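Local coordinates for protein kallikrein-10 (PDB 5LPE) that is a zymogen-like serine peptidase of the S1 family that is inhibited by zinc and has a tumour-suppressor role in breast and prostate cancer, at residues Val32-Ser37 with Leu114-Arg119; His94-Leu99 with Cys221-Trp226. One frame throughout, in Å; residues are numbered along the deposited sequence.

Overall arrangement
Both contacts tie the N-terminal barrel of a chymotrypsin-like fold to chain segments that lie outside it. In contact 1 strand 26-35 meets the linker that runs from the first barrel to the second; in contact 2 the start of strand 97-101 meets the C-terminal helix 224-230. Their centres lie 11 Å apart and they touch: Leu116 CB is 3.5 Å from Met224 CE, and Pro117 CG is 3.6 Å from the N of Cys221, which is disulfide-bonded to Cys120. Contact 2 carries Asp95, a zinc ligand and probable charge-relay residue. Contact 1 stands further back, its Val32 side chain about 11 Å from that of Ser187, against about 9 Å for Met97 of contact 2.

Contact 1. Residues Val32-Ser37 with Leu114-Arg119; sequences VLVDQS and LQLPYR
Val32 points its side chain at the linker, where its CG1 methyl meets Leu114 CD1 at 3.6 Å and Leu114 CB at 3.9 Å. The two side chains cross obliquely, so one branch of the valine lies against both the root and one methyl of the leucine. The valine torsion selects that branch: CG1 stands opposite the backbone N (chi1 -152°), while CG2 is turned back beside the N. Between this apolar pair and the next, Leu114 N donates to Leu33 O at 2.8 Å, a single backbone bond that pins the linker to the strand at Leu33. Further along, Leu116 reaches back with its CD2 methyl, which rests 3.9 Å from Val34 CG1 and slightly farther from Val34 CB. At Val34 the chain turns a corner, and Val34 and Asp35 form a classic beta bulge opposite Trp38. Past the corner, Asp35 OD2 accepts from Ser37 N at 3.0 Å to close an Asx turn, the donor sitting above the carboxylate plane. Around the contact, Val32 and Leu114 both pack on Trp17 and on Leu197 of strand 196-203, in the second barrel, while Pro190 and Val192 of strand 190-193 touch Val32 and Leu114 respectively. Leu116 leans on Met224 and Asn228 of helix 224-230, so strand, linker, second barrel and C-terminal helix meet here.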
loop_
_atom_site.group_PDB
_atom_site.type_symbol
_atom_site.label_atom_id
_atom_site.label_comp_id
_atom_site.label_asym_id
_atom_site.label_seq_id
_atom_site.Cartn_x
_atom_site.Cartn_y
_atom_site.Cartn_z
ATOM N N VAL A 32 -2.679 -4.375 -1.794
ATOM C CA VAL A 32 -2.870 -4.267 -3.230
ATOM C C VAL A 32 -2.956 -5.651 -3.837
ATOM O O VAL A 32 -2.267 -6.580 -3.418
ATOM C CB VAL A 32 -1.740 -3.473 -3.899
ATOM C CG1 VAL A 32 -2.270 -2.798 -5.149
ATOM C CG2 VAL A 32 -1.212 -2.488 -2.951
ATOM N N LEU A 33 -3.747 -5.757 -4.888
ATOM C CA LEU A 33 -3.833 -6.988 -5.654
ATOM C C LEU A 33 -2.738 -6.920 -6.706
ATOM O O LEU A 33 -2.805 -6.114 -7.638
ATOM C CB LEU A 33 -5.206 -7.123 -6.300
ATOM C CG LEU A 33 -5.513 -8.496 -6.876
ATOM C CD1 LEU A 33 -5.769 -9.439 -5.720
ATOM C CD2 LEU A 33 -6.711 -8.422 -7.792
ATOM N N VAL A 34 -1.700 -7.721 -6.523
ATOM C CA VAL A 34 -0.606 -7.775 -7.472
ATOM C C VAL A 34 -0.696 -8.992 -8.376
ATOM O O VAL A 34 0.114 -9.126 -9.310
ATOM C CB VAL A 34 0.731 -7.735 -6.701
ATOM C CG1 VAL A 34 0.815 -6.438 -5.923
ATOM C CG2 VAL A 34 0.817 -8.899 -5.709
ATOM N N ASP A 35 -1.639 -9.888 -8.113
ATOM C CA ASP A 35 -1.862 -11.104 -8.865
ATOM C C ASP A 35 -3.252 -11.589 -8.495
ATOM O O ASP A 35 -3.769 -11.243 -7.434
ATOM C CB ASP A 35 -0.800 -12.153 -8.538
ATOM C CG ASP A 35 -1.015 -13.432 -9.278
ATOM O OD1 ASP A 35 -0.721 -13.444 -10.480
ATOM O OD2 ASP A 35 -1.487 -14.413 -8.668
ATOM N N GLN A 36 -3.851 -12.417 -9.354
ATOM C CA GLN A 36 -5.206 -12.871 -9.058
ATOM C C GLN A 36 -5.274 -13.641 -7.739
ATOM O O GLN A 36 -6.341 -13.722 -7.126
ATOM C CB GLN A 36 -5.741 -13.723 -10.204
ATOM C CG GLN A 36 -4.829 -14.889 -10.568
ATOM C CD GLN A 36 -5.416 -15.770 -11.641
ATOM O OE1 GLN A 36 -6.248 -15.331 -12.433
ATOM N NE2 GLN A 36 -4.983 -17.014 -11.683
ATOM N N SER A 37 -4.182 -14.281 -7.330
ATOM C CA SER A 37 -4.123 -14.980 -6.052
ATOM C C SER A 37 -3.306 -14.284 -4.966
ATOM O O SER A 37 -3.170 -14.851 -3.879
ATOM C CB SER A 37 -3.605 -16.407 -6.257
ATOM O OG SER A 37 -4.675 -17.237 -6.660
ATOM N N LEU A 114 -2.795 -4.693 -10.002
ATOM C CA LEU A 114 -2.025 -3.481 -10.283
ATOM C C LEU A 114 -0.653 -3.867 -10.835
ATOM O O LEU A 114 0.083 -4.632 -10.198
ATOM C CB LEU A 114 -1.878 -2.626 -9.016
ATOM C CG LEU A 114 -1.862 -1.090 -9.004
ATOM C CD1 LEU A 114 -1.111 -0.628 -7.761
ATOM C CD2 LEU A 114 -1.384 -0.416 -10.287
ATOM N N GLN A 115 -0.333 -3.365 -12.031
ATOM C CA GLN A 115 0.973 -3.607 -12.615
ATOM C C GLN A 115 2.062 -3.239 -11.607
ATOM O O GLN A 115 2.029 -2.164 -11.012
ATOM C CB GLN A 115 1.113 -2.783 -13.896
ATOM C CG GLN A 115 2.383 -3.037 -14.696
ATOM C CD GLN A 115 2.496 -2.105 -15.874
ATOM O OE1 GLN A 115 2.985 -2.488 -16.941
ATOM N NE2 GLN A 115 2.062 -0.858 -15.686
ATOM N N LEU A 116 2.998 -4.161 -11.387
ATOM C CA LEU A 116 4.166 -3.944 -10.546
ATOM C C LEU A 116 5.160 -2.978 -11.201
ATOM O O LEU A 116 5.167 -2.813 -12.419
ATOM C CB LEU A 116 4.819 -5.291 -10.269
ATOM C CG LEU A 116 4.023 -6.220 -9.362
ATOM C CD1 LEU A 116 4.490 -7.652 -9.522
ATOM C CD2 LEU A 116 4.108 -5.718 -7.918
ATOM N N PRO A 117 6.005 -2.309 -10.412
ATOM C CA PRO A 117 6.960 -1.361 -11.007
ATOM C C PRO A 117 7.981 -2.092 -11.862
ATOM O O PRO A 117 8.547 -3.104 -11.442
ATOM C CB PRO A 117 7.622 -0.699 -9.788
ATOM C CG PRO A 117 7.554 -1.712 -8.748
ATOM C CD PRO A 117 6.218 -2.442 -8.962
ATOM N N TYR A 118 8.190 -1.586 -13.074
ATOM C CA TYR A 118 9.276 -1.985 -13.956
ATOM C C TYR A 118 10.460 -1.022 -13.872
ATOM O O TYR A 118 11.422 -1.156 -14.638
ATOM C CB TYR A 118 8.768 -2.120 -15.395
ATOM C CG TYR A 118 8.113 -0.882 -15.947
ATOM C CD1 TYR A 118 6.775 -0.610 -15.715
ATOM C CD2 TYR A 118 8.837 0.020 -16.707
ATOM C CE1 TYR A 118 6.187 0.514 -16.225
ATOM C CE2 TYR A 118 8.255 1.152 -17.220
ATOM C CZ TYR A 118 6.933 1.393 -16.981
ATOM O OH TYR A 118 6.362 2.530 -17.507
ATOM N N ARG A 119 10.421 -0.087 -12.926
ATOM C CA ARG A 119 11.220 1.128 -12.902
ATOM C C ARG A 119 10.960 1.804 -11.558
ATOM O O ARG A 119 9.903 1.604 -10.953
ATOM C CB ARG A 119 10.782 2.025 -14.070
ATOM C CG ARG A 119 11.647 3.186 -14.504
ATOM C CD ARG A 119 10.839 4.054 -15.519
ATOM N NE ARG A 119 9.612 4.610 -14.934
ATOM C CZ ARG A 119 9.595 5.601 -14.039
ATOM N NH1 ARG A 119 10.740 6.139 -13.627
ATOM N NH2 ARG A 119 8.444 6.055 -13.549
#

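Contact 2. Residues His94-Leu99 with Cys221-Trp226; sequences HDLMLL and CKYMSW. With ZN (zinc ion), chain F.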
loop_
_atom_site.group_PDB
_atom_site.type_symbol
_atom_site.label_atom_id
_atom_site.label_comp_id
_atom_site.label_asym_id
_atom_site.label_seq_id
_atom_site.Cartn_x
_atom_site.Cartn_y
_atom_site.Cartn_z
ATOM N N HIS A 94 11.894 -3.073 6.188
ATOM C CA HIS A 94 11.508 -4.091 5.205
ATOM C C HIS A 94 10.099 -4.626 5.464
ATOM O O HIS A 94 9.851 -5.827 5.322
ATOM C CB HIS A 94 12.489 -5.274 5.162
ATOM C CG HIS A 94 13.860 -4.944 4.657
ATOM N ND1 HIS A 94 14.091 -4.406 3.408
ATOM C CD2 HIS A 94 15.080 -5.118 5.224
ATOM C CE1 HIS A 94 15.393 -4.246 3.234
ATOM N NE2 HIS A 94 16.013 -4.669 4.324
ATOM N N ASP A 95 9.140 -3.762 5.817
ATOM C CA ASP A 95 7.845 -4.336 6.176
ATOM C C ASP A 95 7.038 -4.457 4.895
ATOM O O ASP A 95 6.417 -3.504 4.426
ATOM C CB ASP A 95 7.109 -3.553 7.266
ATOM C CG ASP A 95 6.952 -2.089 6.963
ATOM O OD1 ASP A 95 7.653 -1.585 6.055
ATOM O OD2 ASP A 95 6.135 -1.441 7.666
ATOM N N LEU A 96 6.989 -5.692 4.412
ATOM C CA LEU A 96 6.314 -6.148 3.215
ATOM C C LEU A 96 5.826 -7.545 3.534
ATOM O O LEU A 96 6.545 -8.327 4.155
ATOM C CB LEU A 96 7.255 -6.193 2.013
ATOM C CG LEU A 96 6.926 -5.255 0.865
ATOM C CD1 LEU A 96 6.742 -3.863 1.401
ATOM C CD2 LEU A 96 8.040 -5.326 -0.155
ATOM N N MET A 97 4.612 -7.853 3.127
ATOM C CA MET A 97 4.070 -9.177 3.380
ATOM C C MET A 97 3.210 -9.531 2.179
ATOM O O MET A 97 2.441 -8.692 1.691
ATOM C CB MET A 97 3.269 -9.187 4.687
ATOM C CG MET A 97 2.661 -10.496 5.065
ATOM S SD MET A 97 1.692 -10.417 6.604
ATOM C CE MET A 97 0.560 -9.081 6.275
ATOM N N LEU A 98 3.369 -10.750 1.681
ATOM C CA LEU A 98 2.559 -11.230 0.576
ATOM C C LEU A 98 1.495 -12.156 1.144
ATOM O O LEU A 98 1.810 -13.114 1.862
ATOM C CB LEU A 98 3.421 -11.905 -0.496
ATOM C CG LEU A 98 4.046 -10.825 -1.390
ATOM C CD1 LEU A 98 5.256 -11.300 -2.152
ATOM C CD2 LEU A 98 2.992 -10.260 -2.348
ATOM N N LEU A 99 0.237 -11.824 0.873
ATOM C CA LEU A 99 -0.910 -12.613 1.297
ATOM C C LEU A 99 -1.412 -13.428 0.114
ATOM O O LEU A 99 -1.713 -12.869 -0.948
ATOM C CB LEU A 99 -2.018 -11.706 1.830
ATOM C CG LEU A 99 -1.692 -11.065 3.177
ATOM C CD1 LEU A 99 -2.950 -10.747 3.939
ATOM C CD2 LEU A 99 -0.795 -11.955 4.020
ATOM N N CYS A 221 10.021 -1.064 -6.208
ATOM C CA CYS A 221 10.960 -1.350 -7.294
ATOM C C CYS A 221 12.284 -1.913 -6.807
ATOM O O CYS A 221 13.113 -2.284 -7.645
ATOM C CB CYS A 221 11.269 -0.088 -8.095
ATOM S SG CYS A 221 12.235 1.130 -7.144
ATOM N N LYS A 222 12.529 -1.922 -5.493
ATOM C CA LYS A 222 13.687 -2.590 -4.914
ATOM C C LYS A 222 13.399 -4.014 -4.466
ATOM O O LYS A 222 14.334 -4.722 -4.083
ATOM C CB LYS A 222 14.212 -1.809 -3.700
ATOM C CG LYS A 222 14.329 -0.299 -3.904
ATOM C CD LYS A 222 15.233 0.024 -5.073
ATOM C CE LYS A 222 15.936 1.342 -4.871
ATOM N NZ LYS A 222 16.824 1.578 -6.037
ATOM N N TYR A 223 12.132 -4.412 -4.417
ATOM C CA TYR A 223 11.720 -5.719 -3.924
ATOM C C TYR A 223 11.273 -6.692 -5.015
ATOM O O TYR A 223 10.775 -7.777 -4.697
ATOM C CB TYR A 223 10.651 -5.529 -2.841
ATOM C CG TYR A 223 11.269 -4.902 -1.601
ATOM C CD1 TYR A 223 11.402 -3.529 -1.487
ATOM C CD2 TYR A 223 11.785 -5.691 -0.574
ATOM C CE1 TYR A 223 11.987 -2.953 -0.383
ATOM C CE2 TYR A 223 12.382 -5.110 0.560
ATOM C CZ TYR A 223 12.473 -3.740 0.641
ATOM O OH TYR A 223 13.058 -3.129 1.723
ATOM N N MET A 224 11.407 -6.327 -6.291
ATOM C CA MET A 224 10.809 -7.131 -7.359
ATOM C C MET A 224 11.350 -8.563 -7.395
ATOM O O MET A 224 10.606 -9.502 -7.710
ATOM C CB MET A 224 11.016 -6.449 -8.709
ATOM C CG MET A 224 10.197 -5.189 -8.840
ATOM S SD MET A 224 8.553 -5.564 -8.271
ATOM C CE MET A 224 7.988 -6.623 -9.613
ATOM N N SER A 225 12.638 -8.752 -7.089
ATOM C CA SER A 225 13.196 -10.099 -7.068
ATOM C C SER A 225 12.402 -11.001 -6.139
ATOM O O SER A 225 11.982 -12.096 -6.526
ATOM C CB SER A 225 14.665 -10.064 -6.645
ATOM O OG SER A 225 15.470 -9.474 -7.654
ATOM N N TRP A 226 12.186 -10.549 -4.902
ATOM C CA TRP A 226 11.449 -11.342 -3.924
ATOM C C TRP A 226 9.980 -11.475 -4.310
ATOM O O TRP A 226 9.432 -12.574 -4.264
ATOM C CB TRP A 226 11.599 -10.720 -2.530
ATOM C CG TRP A 226 10.766 -11.357 -1.474
ATOM C CD1 TRP A 226 10.984 -12.565 -0.877
ATOM C CD2 TRP A 226 9.585 -10.817 -0.866
ATOM N NE1 TRP A 226 10.009 -12.815 0.058
ATOM C CE2 TRP A 226 9.136 -11.758 0.085
ATOM C CE3 TRP A 226 8.861 -9.639 -1.039
ATOM C CZ2 TRP A 226 7.992 -11.555 0.853
ATOM C CZ3 TRP A 226 7.729 -9.442 -0.265
ATOM C CH2 TRP A 226 7.306 -10.397 0.664
HETATM ZN ZN ZN F . 5.315 -1.177 9.537
#
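Leu96 and Tyr223 bring the backbones nearest, with CA atoms 9.0 Å apart, as the chain entering strand 97-101 passes the N-cap and first turn of helix 224-230; long side chains bridge the gap. Leu96 lays its CD2 methyl over one face of the Tyr223 ring, 4.0 Å from the centroid, a CH-pi contact. Two residues on from Leu96 and three on from Tyr223, Leu98 and Trp226 approach from opposite directions, and Leu98 CD1 lies over the indole face, offset toward the rim, 3.9 Å from the six-membered-ring centroid. The tryptophan's first torsion (chi1 174°) swings the indole away from its own backbone N and out to the strand, where Leu96 CB also comes within 4.0 Å of Trp226 CZ3. Tyr223 OH comes up to the edge of the His94 imidazole and forms a hydrogen bond with ND1, modelled very short and of doubtful length; the rings meet rim to rim, planes at 75°. His76 meets the rings of Tyr223 and Trp226 edge-to-face. Asp95, between His94 and Leu96, sets its CB away from the helix and binds zinc through OD2 at 2.1 Å, with His44 and Asp92 completing the protein ligands. Ser202 OG also bonds that oxygen. His44 ND1 and Asp95 OD2, which would be hydrogen-bonded partners in an active S1 charge relay, are both zinc ligands here, consistent with inhibition.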